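PDB 6DLH: alpha-1,4-endofucoidanase from Mariniflexile fucanivorans, which hydrolyses alpha-1,4 linkages within fucoidan chains by a retaining mechanism, as a member of glycoside hydrolase family 107. Local coordinates for residues A[105-110]-A[169-174]; A[125-130]-A[549-554]; A[311-316]-A[365-370]; A[468-473]-A[480-485]; A[680-685]-A[707-712]. One frame throughout, in Å; residues are numbered along the deposited sequence.

How the interactions relate
Interactions 1 and 3 lie within the catalytic domain, interactions 4 and 5 each within an Ig-like domain, and interaction 2 joins the two kinds of module. The chemistry follows the place. Interaction 2, a surface contact, consists of one salt bridge and a little packing round a leucine methyl; interaction 1, partly buried, rests on a helix arginine that binds the carboxylate and carbonyls of a loop. Interaction 3 packs two helices through aromatic, apolar and histidine-carboxylate contacts. Interaction 4 is a hairpin zipped by backbone bonds within one sheet, whereas interaction 5 has no backbone bonds and fills the space between two sheets with rings. The centres of interactions 4 and 5 lie about 80 Å apart.

Interaction 1: residues A[105-110]-A[169-174]; sequences LWQGDT and SARWME
Asp109 OD2 is gripped by both terminal nitrogens of Arg171, with NH1 and NH2 each 2.7 Å from that oxygen. The grip is end-on yet single-atom: both donors arrive on its syn side, and the carboxylate stands almost perpendicular to the guanidinium, the planes 86° apart. NH2 also donates to Leu105 O over 2.9 Å, and more weakly to Trp106 O. These acceptors lie round the guanidinium edge, whereas Gln107 OE1 sits over the centre of one face, 3.1 Å above it; the angles to NE and NH2 are poor, so this is a face contact and not a hydrogen bond, with amide and guanidinium planes 15° apart. Arg171 can span the gap because its chain is extended from CG to NE (chi2 -177°). The contact belongs to the catalytic domain, where Arg171 of helix 168-176 meets the loop that follows helix 100-104; the loop folds here as a type I' turn from Trp106 to Asp109, across which Trp106 NE1 donates to Asp109 O. A methionine in place of Arg171 would probably leave the Asp109 carboxylate without this charged partner and the carbonyl of Leu105 without its donor. Asp167 pairs with NH1 as well. Nearer the helix, Leu105 CD2 packs 3.6 Å from Trp172 CB.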
# COMPACT_ATOMS: atom_id res chain seq x y z
N LEU A 105 -15.60 -4.75 -12.73
CA LEU A 105 -16.34 -5.52 -11.74
C LEU A 105 -17.04 -4.58 -10.76
O LEU A 105 -17.96 -4.99 -10.05
CB LEU A 105 -15.35 -6.41 -10.98
CG LEU A 105 -15.16 -7.84 -11.50
CD1 LEU A 105 -14.30 -7.87 -12.75
CD2 LEU A 105 -14.53 -8.69 -10.41
N TRP A 106 -16.57 -3.33 -10.70
CA TRP A 106 -17.17 -2.33 -9.83
C TRP A 106 -18.61 -2.06 -10.26
O TRP A 106 -19.53 -2.21 -9.46
CB TRP A 106 -16.33 -1.04 -9.82
CG TRP A 106 -16.92 0.10 -9.05
CD1 TRP A 106 -17.76 0.02 -7.98
CD2 TRP A 106 -16.67 1.50 -9.27
NE1 TRP A 106 -18.07 1.28 -7.53
CE2 TRP A 106 -17.40 2.20 -8.29
CE3 TRP A 106 -15.90 2.22 -10.19
CZ2 TRP A 106 -17.40 3.60 -8.22
CZ3 TRP A 106 -15.89 3.60 -10.12
CH2 TRP A 106 -16.64 4.28 -9.15
N GLN A 107 -18.78 -1.65 -11.53
CA GLN A 107 -20.07 -1.30 -12.12
C GLN A 107 -20.64 -0.05 -11.45
O GLN A 107 -21.82 0.26 -11.60
CB GLN A 107 -21.04 -2.49 -12.10
CG GLN A 107 -20.71 -3.56 -13.13
CD GLN A 107 -21.48 -4.85 -12.96
OE1 GLN A 107 -22.40 -4.97 -12.15
NE2 GLN A 107 -21.10 -5.85 -13.75
N GLY A 108 -19.78 0.67 -10.71
CA GLY A 108 -20.11 1.99 -10.19
C GLY A 108 -21.09 1.95 -9.01
O GLY A 108 -21.68 2.97 -8.68
N ASP A 109 -21.23 0.79 -8.36
CA ASP A 109 -22.19 0.63 -7.28
C ASP A 109 -21.77 1.52 -6.11
O ASP A 109 -20.58 1.75 -5.91
CB ASP A 109 -22.37 -0.83 -6.87
CG ASP A 109 -22.50 -1.79 -8.05
OD1 ASP A 109 -23.20 -1.44 -9.02
OD2 ASP A 109 -21.90 -2.89 -7.98
N THR A 110 -22.76 2.01 -5.35
CA THR A 110 -22.49 2.97 -4.29
C THR A 110 -23.21 2.60 -3.00
O THR A 110 -24.07 1.73 -2.97
CB THR A 110 -22.80 4.41 -4.73
OG1 THR A 110 -24.17 4.49 -5.14
CG2 THR A 110 -21.89 4.92 -5.83
N SER A 169 -16.63 -11.32 -6.10
CA SER A 169 -16.20 -12.68 -6.35
C SER A 169 -17.10 -13.31 -7.43
O SER A 169 -16.60 -13.86 -8.41
CB SER A 169 -16.17 -13.51 -5.08
OG SER A 169 -15.02 -13.21 -4.30
N ALA A 170 -18.42 -13.17 -7.22
CA ALA A 170 -19.43 -13.60 -8.18
C ALA A 170 -19.11 -13.05 -9.57
O ALA A 170 -19.00 -13.81 -10.53
CB ALA A 170 -20.80 -13.18 -7.71
N ARG A 171 -18.91 -11.72 -9.65
CA ARG A 171 -18.78 -11.04 -10.93
C ARG A 171 -17.49 -11.45 -11.64
O ARG A 171 -17.45 -11.46 -12.87
CB ARG A 171 -18.89 -9.52 -10.77
CG ARG A 171 -20.27 -9.03 -10.38
CD ARG A 171 -20.33 -7.51 -10.31
NE ARG A 171 -21.47 -7.03 -9.52
CZ ARG A 171 -21.65 -5.77 -9.14
NH1 ARG A 171 -22.73 -5.44 -8.46
NH2 ARG A 171 -20.75 -4.85 -9.43
N TRP A 172 -16.44 -11.76 -10.87
CA TRP A 172 -15.19 -12.18 -11.46
C TRP A 172 -15.39 -13.50 -12.21
O TRP A 172 -14.94 -13.63 -13.35
CB TRP A 172 -14.08 -12.31 -10.41
CG TRP A 172 -12.91 -13.14 -10.85
CD1 TRP A 172 -12.48 -14.32 -10.30
CD2 TRP A 172 -12.02 -12.88 -11.95
NE1 TRP A 172 -11.38 -14.79 -10.97
CE2 TRP A 172 -11.08 -13.93 -11.99
CE3 TRP A 172 -11.92 -11.85 -12.90
CZ2 TRP A 172 -10.05 -13.99 -12.93
CZ3 TRP A 172 -10.91 -11.91 -13.84
CH2 TRP A 172 -9.99 -12.96 -13.85
N MET A 173 -16.03 -14.46 -11.54
CA MET A 173 -16.37 -15.75 -12.12
C MET A 173 -17.28 -15.52 -13.34
O MET A 173 -17.03 -16.08 -14.40
CB MET A 173 -17.09 -16.63 -11.10
CG MET A 173 -16.16 -17.31 -10.10
SD MET A 173 -17.05 -17.72 -8.57
CE MET A 173 -16.23 -19.24 -8.09
N GLU A 174 -18.29 -14.65 -13.16
CA GLU A 174 -19.20 -14.26 -14.22
C GLU A 174 -18.42 -13.81 -15.45
O GLU A 174 -18.67 -14.29 -16.56
CB GLU A 174 -20.13 -13.13 -13.75
CG GLU A 174 -21.53 -13.22 -14.34
CD GLU A 174 -22.42 -14.22 -13.61
OE1 GLU A 174 -22.65 -15.31 -14.17
OE2 GLU A 174 -22.86 -13.90 -12.48

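Interaction 2: residues A[125-130]-A[549-554]; sequences SVDDPL and GSLLKL
Leu551 lays its CD1 methyl across the side chain of Asp127, crossing it at about a right angle, 3.9 Å from Asp127 CB. The same methyl touches Val126 CG1 at 4.2 Å, a looser apolar contact. Beside it, Lys553 NZ donates to Asp127 OD1 over 3.2 Å in a salt bridge; Asp127 OD1 accepts on its anti lone pair, on the side away from OD2. A bend in the lysine chain at chi3 (-76°) accompanies this approach and brings CE to 3.7 Å from Val126 O. The contact is an interdomain one: Leu551 and Lys553 project from strand 550-553, an edge strand of a three-stranded antiparallel sheet in an Ig-like domain, onto the loop that enters helix 129-139 of the catalytic domain. Asp128, the N-cap residue of that helix, follows directly. Asp127 is tied mainly to its own domain, because OD2 forms a salt bridge with Arg64 and accepts a hydrogen bond from Gly62 N, which would limit rotation of the carboxylate that the lysine meets.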
# COMPACT_ATOMS: atom_id res chain seq x y z
N SER A 125 -8.01 6.06 -13.23
CA SER A 125 -7.96 7.47 -13.59
C SER A 125 -7.52 8.32 -12.40
O SER A 125 -7.26 9.52 -12.55
CB SER A 125 -9.27 7.94 -14.18
OG SER A 125 -10.33 7.83 -13.24
N VAL A 126 -7.42 7.70 -11.22
CA VAL A 126 -7.15 8.41 -9.98
C VAL A 126 -5.69 8.20 -9.56
O VAL A 126 -4.94 9.16 -9.46
CB VAL A 126 -8.14 8.02 -8.87
CG1 VAL A 126 -7.85 8.76 -7.57
CG2 VAL A 126 -9.58 8.23 -9.31
N ASP A 127 -5.30 6.94 -9.31
CA ASP A 127 -3.99 6.68 -8.73
C ASP A 127 -3.54 5.24 -8.96
O ASP A 127 -4.35 4.31 -8.89
CB ASP A 127 -4.00 7.00 -7.23
CG ASP A 127 -2.62 7.14 -6.63
OD1 ASP A 127 -1.72 7.66 -7.33
OD2 ASP A 127 -2.45 6.75 -5.46
N ASP A 128 -2.23 5.08 -9.21
CA ASP A 128 -1.55 3.80 -9.06
C ASP A 128 -0.63 3.86 -7.84
O ASP A 128 0.56 4.18 -7.97
CB ASP A 128 -0.77 3.42 -10.32
CG ASP A 128 -0.18 2.02 -10.23
OD1 ASP A 128 -0.34 1.37 -9.17
OD2 ASP A 128 0.44 1.58 -11.22
N PRO A 129 -1.12 3.56 -6.61
CA PRO A 129 -0.29 3.60 -5.40
C PRO A 129 0.93 2.68 -5.44
O PRO A 129 2.01 3.06 -5.00
CB PRO A 129 -1.24 3.17 -4.28
CG PRO A 129 -2.63 3.43 -4.84
CD PRO A 129 -2.51 3.18 -6.33
N LEU A 130 0.77 1.48 -6.01
CA LEU A 130 1.85 0.51 -6.05
C LEU A 130 3.04 1.05 -6.83
O LEU A 130 4.18 0.92 -6.38
CB LEU A 130 1.33 -0.81 -6.63
CG LEU A 130 2.32 -1.98 -6.61
CD1 LEU A 130 2.83 -2.25 -5.20
CD2 LEU A 130 1.68 -3.23 -7.19
N GLY A 549 -12.16 14.18 -1.78
CA GLY A 549 -10.91 13.52 -2.07
C GLY A 549 -10.47 13.75 -3.51
O GLY A 549 -11.15 13.30 -4.44
N SER A 550 -9.35 14.46 -3.68
CA SER A 550 -8.73 14.63 -4.98
C SER A 550 -7.22 14.79 -4.83
O SER A 550 -6.73 15.25 -3.80
CB SER A 550 -9.35 15.80 -5.72
OG SER A 550 -9.08 15.71 -7.11
N LEU A 551 -6.49 14.40 -5.89
CA LEU A 551 -5.03 14.39 -5.85
C LEU A 551 -4.46 15.37 -6.87
O LEU A 551 -5.03 15.60 -7.93
CB LEU A 551 -4.55 12.97 -6.15
CG LEU A 551 -4.96 11.90 -5.13
CD1 LEU A 551 -4.61 10.51 -5.63
CD2 LEU A 551 -4.31 12.17 -3.78
N LEU A 552 -3.31 15.95 -6.51
CA LEU A 552 -2.49 16.70 -7.44
C LEU A 552 -1.12 16.03 -7.49
O LEU A 552 -0.50 15.85 -6.46
CB LEU A 552 -2.41 18.15 -6.96
CG LEU A 552 -3.75 18.88 -6.86
CD1 LEU A 552 -3.57 20.27 -6.25
CD2 LEU A 552 -4.42 18.98 -8.22
N LYS A 553 -0.66 15.67 -8.70
CA LYS A 553 0.52 14.84 -8.82
C LYS A 553 1.49 15.40 -9.85
O LYS A 553 1.11 15.75 -10.97
CB LYS A 553 0.13 13.40 -9.20
CG LYS A 553 -0.75 12.67 -8.19
CD LYS A 553 -0.76 11.17 -8.38
CE LYS A 553 -1.61 10.72 -9.54
NZ LYS A 553 -1.26 9.35 -9.97
N LEU A 554 2.77 15.46 -9.45
CA LEU A 554 3.87 15.84 -10.33
C LEU A 554 3.78 15.01 -11.61
O LEU A 554 3.60 13.79 -11.55
CB LEU A 554 5.18 15.59 -9.57
CG LEU A 554 6.48 16.04 -10.25
CD1 LEU A 554 6.60 17.56 -10.26
CD2 LEU A 554 7.69 15.41 -9.55

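Interaction 3: residues A[311-316]-A[365-370]; sequences YNHDLV and VEWTST
Two neighbouring helices of the catalytic domain, 307-321 and 361-372, pack here through His313 and Val316 on one and Glu366, Trp367 and Thr370 on the other. The short axis segments come within 9.8 Å and run at 38° to one another, so the helices point broadly the same way. With CG anti to the backbone N (chi1 -171°), the His313 ring reaches across to the second helix. Its NE2 donates to Glu366 OE1 over 2.9 Å, almost straight, in the ring plane and on the syn lone pair; the bond from NE2 to OE2 is weak. The ring also turns its edge to the face of Trp367 in a T-shaped pair: the centroid of the indole five-membered ring is 4.6 Å from that of the imidazole, with planes 62° apart. His313 CD2 makes the closest approach, 3.4 Å from Trp367 NE1, while His313 CB sits over the six-membered ring as a CH-pi contact. The indole N-H itself is bonded to Tyr309 OH, a bond that would restrain the tilt of the ring. Further along, Val316 CG1 meets Thr370 CG2 at 3.5 Å. With Val316 also against Phe342 of strand 341-342 in the parallel sheet, the pair is consistent with the helical layer round the strands of a beta/alpha-barrel-like domain, as in the related GH29 fucosidases.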
# COMPACT_ATOMS: atom_id res chain seq x y z
N TYR A 311 11.36 -24.16 17.80
CA TYR A 311 11.07 -24.55 16.43
C TYR A 311 11.51 -23.46 15.46
O TYR A 311 12.12 -23.74 14.43
CB TYR A 311 9.59 -24.85 16.22
CG TYR A 311 8.97 -25.93 17.08
CD1 TYR A 311 9.74 -26.95 17.62
CD2 TYR A 311 7.60 -25.95 17.32
CE1 TYR A 311 9.17 -27.93 18.42
CE2 TYR A 311 7.02 -26.93 18.10
CZ TYR A 311 7.80 -27.93 18.65
OH TYR A 311 7.24 -28.89 19.43
N ASN A 312 11.18 -22.21 15.80
CA ASN A 312 11.44 -21.09 14.90
C ASN A 312 12.91 -20.70 14.91
O ASN A 312 13.43 -20.31 13.86
CB ASN A 312 10.48 -19.92 15.16
CG ASN A 312 9.09 -20.24 14.64
OD1 ASN A 312 8.95 -20.69 13.50
ND2 ASN A 312 8.08 -20.04 15.47
N HIS A 313 13.57 -20.81 16.07
CA HIS A 313 14.98 -20.48 16.16
C HIS A 313 15.82 -21.54 15.45
O HIS A 313 16.83 -21.22 14.83
CB HIS A 313 15.46 -20.21 17.60
CG HIS A 313 16.86 -19.68 17.59
ND1 HIS A 313 17.96 -20.49 17.82
CD2 HIS A 313 17.34 -18.45 17.30
CE1 HIS A 313 19.06 -19.77 17.71
NE2 HIS A 313 18.70 -18.52 17.38
N ASP A 314 15.39 -22.81 15.54
CA ASP A 314 16.03 -23.90 14.80
C ASP A 314 15.89 -23.69 13.29
O ASP A 314 16.74 -24.15 12.54
CB ASP A 314 15.50 -25.28 15.21
CG ASP A 314 15.98 -25.70 16.59
OD1 ASP A 314 16.91 -25.04 17.11
OD2 ASP A 314 15.41 -26.67 17.14
N LEU A 315 14.81 -23.02 12.86
CA LEU A 315 14.64 -22.72 11.45
C LEU A 315 15.74 -21.75 11.01
O LEU A 315 16.32 -21.90 9.94
CB LEU A 315 13.24 -22.14 11.22
CG LEU A 315 12.85 -21.83 9.76
CD1 LEU A 315 11.33 -21.83 9.61
CD2 LEU A 315 13.42 -20.49 9.31
N VAL A 316 16.01 -20.76 11.85
CA VAL A 316 17.00 -19.74 11.54
C VAL A 316 18.40 -20.37 11.57
O VAL A 316 19.22 -20.09 10.70
CB VAL A 316 16.81 -18.54 12.49
CG1 VAL A 316 18.05 -18.13 13.25
CG2 VAL A 316 16.13 -17.37 11.82
N VAL A 365 18.49 -9.24 17.23
CA VAL A 365 19.76 -9.08 16.54
C VAL A 365 20.36 -10.45 16.25
O VAL A 365 20.87 -10.69 15.15
CB VAL A 365 20.71 -8.18 17.35
CG1 VAL A 365 22.09 -8.08 16.72
CG2 VAL A 365 20.13 -6.78 17.55
N GLU A 366 20.28 -11.35 17.24
CA GLU A 366 20.86 -12.69 17.12
C GLU A 366 20.12 -13.50 16.05
O GLU A 366 20.77 -14.10 15.20
CB GLU A 366 20.91 -13.39 18.48
CG GLU A 366 21.53 -14.78 18.44
CD GLU A 366 20.59 -15.91 18.03
OE1 GLU A 366 20.96 -16.73 17.16
OE2 GLU A 366 19.48 -15.97 18.60
N TRP A 367 18.77 -13.51 16.10
CA TRP A 367 17.99 -14.27 15.12
C TRP A 367 18.34 -13.79 13.72
O TRP A 367 18.64 -14.60 12.83
CB TRP A 367 16.47 -14.15 15.36
CG TRP A 367 15.87 -14.96 16.47
CD1 TRP A 367 16.32 -15.07 17.76
CD2 TRP A 367 14.66 -15.74 16.41
NE1 TRP A 367 15.49 -15.87 18.49
CE2 TRP A 367 14.45 -16.29 17.69
CE3 TRP A 367 13.74 -16.03 15.39
CZ2 TRP A 367 13.35 -17.10 17.98
CZ3 TRP A 367 12.66 -16.84 15.68
CH2 TRP A 367 12.47 -17.37 16.96
N THR A 368 18.32 -12.46 13.54
CA THR A 368 18.56 -11.88 12.23
C THR A 368 19.95 -12.27 11.74
O THR A 368 20.10 -12.78 10.62
CB THR A 368 18.31 -10.36 12.23
OG1 THR A 368 16.95 -10.13 12.62
CG2 THR A 368 18.53 -9.72 10.88
N SER A 369 20.97 -12.06 12.59
CA SER A 369 22.35 -12.27 12.18
C SER A 369 22.64 -13.76 12.00
O SER A 369 23.37 -14.13 11.08
CB SER A 369 23.32 -11.61 13.12
OG SER A 369 23.08 -12.01 14.46
N THR A 370 22.06 -14.60 12.87
CA THR A 370 22.21 -16.03 12.72
C THR A 370 21.63 -16.44 11.37
O THR A 370 22.22 -17.24 10.65
CB THR A 370 21.56 -16.81 13.88
OG1 THR A 370 22.32 -16.60 15.07
CG2 THR A 370 21.49 -18.30 13.62

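Interaction 4: residues A[468-473]-A[480-485]; sequences AWLTIS and WTLSGT
Trp469 folds back over the end of the partner strand: its CG stands between the backbone N and the carbonyl carbon (chi1 51°), which sets one indole face against the Thr485 backbone, with Thr485 C 3.7 Å above the ring plane. Leu470 CB lies on the opposite face, both atoms toward the rim, and NE1 is bonded to Glu490. Ile472 and Leu482 run alongside each other in the same direction, with Ile472 CG1 3.9 Å from Leu482 CD1; both have CG1 or CG anti to the carbonyl carbon. Leu470 CD1 adds a contact of 4.0 Å to Leu482 CB. These residues belong to the hairpin of strands 471-476 and 479-484 in an Ig-like domain. Ile472 and Leu482 form a non-hydrogen-bonded antiparallel pair, flanked by the hydrogen-bonded pairs Thr471-Ser483 and Ser473-Thr481; Thr471 N reaches Ser483 O at 2.7 Å. On the face of Thr471, Ser473, Thr481 and Ser483, water links the hydroxyls: one accepts from Thr471 OG1 and donates to Trp469 O and Ser483 O, while another joins Ser473 OG, 2.9 Å away, to Ser483 OG and donates to Thr481 O. At Gly484 a beta carbon would clash with Trp469 O, which instead receives a CA-H...O contact from Gly484 CA at 3.4 Å.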
# COMPACT_ATOMS: atom_id res chain seq x y z
N ALA A 468 32.62 13.40 -19.48
CA ALA A 468 33.79 14.26 -19.49
C ALA A 468 33.55 15.46 -18.57
O ALA A 468 34.51 16.05 -18.06
CB ALA A 468 34.08 14.71 -20.91
N TRP A 469 32.27 15.79 -18.37
CA TRP A 469 31.86 16.97 -17.62
C TRP A 469 31.85 16.73 -16.11
O TRP A 469 31.75 17.70 -15.35
CB TRP A 469 30.51 17.51 -18.13
CG TRP A 469 29.41 16.50 -18.22
CD1 TRP A 469 28.99 15.85 -19.35
CD2 TRP A 469 28.53 16.07 -17.16
NE1 TRP A 469 27.93 15.03 -19.06
CE2 TRP A 469 27.62 15.14 -17.73
CE3 TRP A 469 28.43 16.36 -15.79
CZ2 TRP A 469 26.64 14.50 -16.97
CZ3 TRP A 469 27.46 15.73 -15.04
CH2 TRP A 469 26.58 14.81 -15.63
N LEU A 470 31.97 15.47 -15.67
CA LEU A 470 31.79 15.08 -14.28
C LEU A 470 33.12 15.18 -13.52
O LEU A 470 34.14 14.66 -13.96
CB LEU A 470 31.21 13.67 -14.22
CG LEU A 470 30.73 13.19 -12.84
CD1 LEU A 470 29.41 13.84 -12.45
CD2 LEU A 470 30.60 11.67 -12.81
N THR A 471 33.08 15.88 -12.37
CA THR A 471 34.16 15.89 -11.39
C THR A 471 33.68 15.15 -10.14
O THR A 471 32.50 15.19 -9.78
CB THR A 471 34.65 17.32 -11.10
OG1 THR A 471 35.13 17.95 -12.29
CG2 THR A 471 35.74 17.38 -10.05
N ILE A 472 34.63 14.46 -9.48
CA ILE A 472 34.40 13.77 -8.22
C ILE A 472 35.37 14.36 -7.20
O ILE A 472 36.58 14.13 -7.26
CB ILE A 472 34.57 12.25 -8.39
CG1 ILE A 472 33.49 11.66 -9.30
CG2 ILE A 472 34.61 11.56 -7.03
CD1 ILE A 472 33.56 10.16 -9.51
N SER A 473 34.82 15.15 -6.27
CA SER A 473 35.65 15.85 -5.31
C SER A 473 35.15 15.61 -3.89
O SER A 473 34.01 15.22 -3.69
CB SER A 473 35.75 17.33 -5.62
OG SER A 473 34.47 17.92 -5.75
N TRP A 480 31.64 13.09 -0.49
CA TRP A 480 32.09 13.22 -1.86
C TRP A 480 30.94 13.77 -2.71
O TRP A 480 29.78 13.53 -2.40
CB TRP A 480 32.63 11.89 -2.40
CG TRP A 480 34.01 11.58 -1.89
CD1 TRP A 480 35.19 11.75 -2.56
CD2 TRP A 480 34.35 11.07 -0.59
NE1 TRP A 480 36.24 11.38 -1.76
CE2 TRP A 480 35.76 10.96 -0.55
CE3 TRP A 480 33.61 10.70 0.54
CZ2 TRP A 480 36.43 10.49 0.58
CZ3 TRP A 480 34.28 10.23 1.66
CH2 TRP A 480 35.67 10.12 1.67
N THR A 481 31.30 14.53 -3.75
CA THR A 481 30.32 15.17 -4.62
C THR A 481 30.64 14.83 -6.07
O THR A 481 31.78 14.95 -6.51
CB THR A 481 30.31 16.68 -4.41
OG1 THR A 481 30.13 16.89 -3.01
CG2 THR A 481 29.21 17.40 -5.18
N LEU A 482 29.61 14.36 -6.77
CA LEU A 482 29.60 14.22 -8.22
C LEU A 482 28.94 15.48 -8.77
O LEU A 482 27.78 15.76 -8.48
CB LEU A 482 28.76 12.99 -8.57
CG LEU A 482 29.49 11.64 -8.59
CD1 LEU A 482 30.15 11.32 -7.26
CD2 LEU A 482 28.53 10.54 -9.00
N SER A 483 29.72 16.26 -9.54
CA SER A 483 29.20 17.52 -10.04
C SER A 483 29.83 17.88 -11.39
O SER A 483 30.85 17.33 -11.79
CB SER A 483 29.34 18.65 -9.03
OG SER A 483 30.69 19.03 -8.85
N GLY A 484 29.16 18.83 -12.06
CA GLY A 484 29.50 19.32 -13.38
C GLY A 484 28.25 19.88 -14.06
O GLY A 484 27.20 19.95 -13.43
N THR A 485 28.39 20.29 -15.32
CA THR A 485 27.25 20.68 -16.12
C THR A 485 27.28 19.93 -17.44
O THR A 485 28.18 20.13 -18.25
CB THR A 485 27.19 22.20 -16.33
OG1 THR A 485 27.11 22.81 -15.04
CG2 THR A 485 26.00 22.64 -17.16
O HOH W 1 32.92 18.92 -13.23
O HOH W 2 31.14 20.91 -16.07
O HOH W 3 32.41 17.51 -7.68

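Interaction 5: residues A[680-685]-A[707-712]; sequences PDWLTI and NSFTFN
The type I turn from Pro680 to Leu683 leads into strand 684-689, which faces residues 707-712 of strand 705-713 without backbone pairing, the CA atoms of Pro680 and Asn707 being 7.0 Å apart and those of Ile685 and Phe711 9.4 Å. The Phe709 ring is clamped between the two ends of the turn. Leu683 CD2 sits over the centre of one face, 3.5 Å from the centroid and only 4° off the normal, while Pro680 CD makes a CH-pi contact on the opposite face at 4.1 Å from that centroid. The strands belong to different sheets of an Ig-like beta sandwich, and these side chains fill the space between them. Trp682 NE1 donates to Asn707 OD1 over 3.0 Å at 173°; the acceptor lies in the indole plane, although the donor stands above the amide carbonyl plane. At chi1 65° the indole is swung back over its own backbone, and Trp682 offers a face to the Phe709 edge in an offset edge-to-face pair. Were Trp682 a leucine, Asn707 OD1 would be likely to lose this donor and the Phe709 edge its aromatic neighbour. Asp703 O holds the amide nitrogen of Asn707. Beyond the turn, Ile685 CB packs 4.0 Å from Phe711 CE2.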
# COMPACT_ATOMS: atom_id res chain seq x y z
N PRO A 680 -45.35 12.42 24.23
CA PRO A 680 -44.98 11.96 25.58
C PRO A 680 -43.72 12.55 26.20
O PRO A 680 -42.75 12.85 25.50
CB PRO A 680 -44.80 10.45 25.37
CG PRO A 680 -45.82 10.12 24.30
CD PRO A 680 -45.81 11.32 23.37
N ASP A 681 -43.74 12.66 27.54
CA ASP A 681 -42.79 13.45 28.32
C ASP A 681 -41.43 12.76 28.43
O ASP A 681 -40.44 13.42 28.73
CB ASP A 681 -43.32 13.71 29.73
CG ASP A 681 -44.21 14.93 29.85
OD1 ASP A 681 -44.26 15.72 28.88
OD2 ASP A 681 -44.84 15.08 30.92
N TRP A 682 -41.39 11.44 28.21
CA TRP A 682 -40.19 10.68 28.50
C TRP A 682 -39.03 11.03 27.56
O TRP A 682 -37.88 10.93 27.96
CB TRP A 682 -40.46 9.17 28.57
CG TRP A 682 -40.90 8.53 27.30
CD1 TRP A 682 -42.18 8.30 26.90
CD2 TRP A 682 -40.06 7.98 26.27
NE1 TRP A 682 -42.20 7.66 25.69
CE2 TRP A 682 -40.91 7.45 25.28
CE3 TRP A 682 -38.67 7.89 26.08
CZ2 TRP A 682 -40.43 6.84 24.12
CZ3 TRP A 682 -38.19 7.29 24.94
CH2 TRP A 682 -39.06 6.77 23.97
N LEU A 683 -39.34 11.44 26.32
CA LEU A 683 -38.32 11.69 25.30
C LEU A 683 -38.05 13.19 25.18
O LEU A 683 -38.95 13.97 24.89
CB LEU A 683 -38.79 11.08 23.97
CG LEU A 683 -37.87 11.27 22.77
CD1 LEU A 683 -36.91 10.09 22.60
CD2 LEU A 683 -38.67 11.45 21.49
N THR A 684 -36.79 13.58 25.41
CA THR A 684 -36.37 14.96 25.16
C THR A 684 -35.26 14.97 24.11
O THR A 684 -34.86 13.93 23.61
CB THR A 684 -35.97 15.69 26.45
OG1 THR A 684 -34.85 15.03 27.06
CG2 THR A 684 -37.10 15.83 27.45
N ILE A 685 -34.79 16.17 23.77
CA ILE A 685 -33.73 16.33 22.79
C ILE A 685 -32.72 17.31 23.34
O ILE A 685 -33.09 18.27 24.01
CB ILE A 685 -34.29 16.80 21.42
CG1 ILE A 685 -33.35 16.44 20.27
CG2 ILE A 685 -34.63 18.29 21.44
CD1 ILE A 685 -33.80 16.96 18.92
N ASN A 707 -45.47 5.85 19.88
CA ASN A 707 -45.38 7.12 20.57
C ASN A 707 -45.08 8.22 19.56
O ASN A 707 -44.00 8.23 18.96
CB ASN A 707 -44.28 7.11 21.64
CG ASN A 707 -44.63 6.30 22.87
OD1 ASN A 707 -44.51 6.81 23.99
ND2 ASN A 707 -45.06 5.06 22.70
N SER A 708 -46.03 9.15 19.39
CA SER A 708 -45.92 10.17 18.37
C SER A 708 -45.42 11.49 18.97
O SER A 708 -45.91 11.93 20.01
CB SER A 708 -47.23 10.33 17.64
OG SER A 708 -47.15 11.35 16.65
N PHE A 709 -44.44 12.10 18.30
CA PHE A 709 -43.84 13.34 18.75
C PHE A 709 -43.77 14.32 17.58
O PHE A 709 -43.82 13.92 16.42
CB PHE A 709 -42.42 13.11 19.27
CG PHE A 709 -42.31 12.11 20.40
CD1 PHE A 709 -42.24 10.74 20.13
CD2 PHE A 709 -42.26 12.53 21.72
CE1 PHE A 709 -42.14 9.83 21.17
CE2 PHE A 709 -42.16 11.61 22.75
CZ PHE A 709 -42.09 10.26 22.47
N THR A 710 -43.65 15.62 17.90
CA THR A 710 -43.44 16.61 16.85
C THR A 710 -42.26 17.49 17.24
O THR A 710 -42.08 17.83 18.41
CB THR A 710 -44.74 17.37 16.52
OG1 THR A 710 -45.05 18.27 17.59
CG2 THR A 710 -45.92 16.47 16.25
N PHE A 711 -41.44 17.84 16.24
CA PHE A 711 -40.24 18.62 16.48
C PHE A 711 -40.15 19.75 15.46
O PHE A 711 -40.54 19.59 14.30
CB PHE A 711 -38.99 17.72 16.47
CG PHE A 711 -38.83 16.85 17.69
CD1 PHE A 711 -39.39 15.58 17.74
CD2 PHE A 711 -38.14 17.30 18.81
CE1 PHE A 711 -39.25 14.78 18.86
CE2 PHE A 711 -38.00 16.50 19.93
CZ PHE A 711 -38.56 15.24 19.96
N ASN A 712 -39.64 20.89 15.90
CA ASN A 712 -39.58 22.05 15.03
C ASN A 712 -38.12 22.40 14.73
O ASN A 712 -37.28 22.40 15.63
CB ASN A 712 -40.44 23.21 15.53
CG ASN A 712 -40.35 24.43 14.64
OD1 ASN A 712 -41.19 24.64 13.77
ND2 ASN A 712 -39.31 25.23 14.83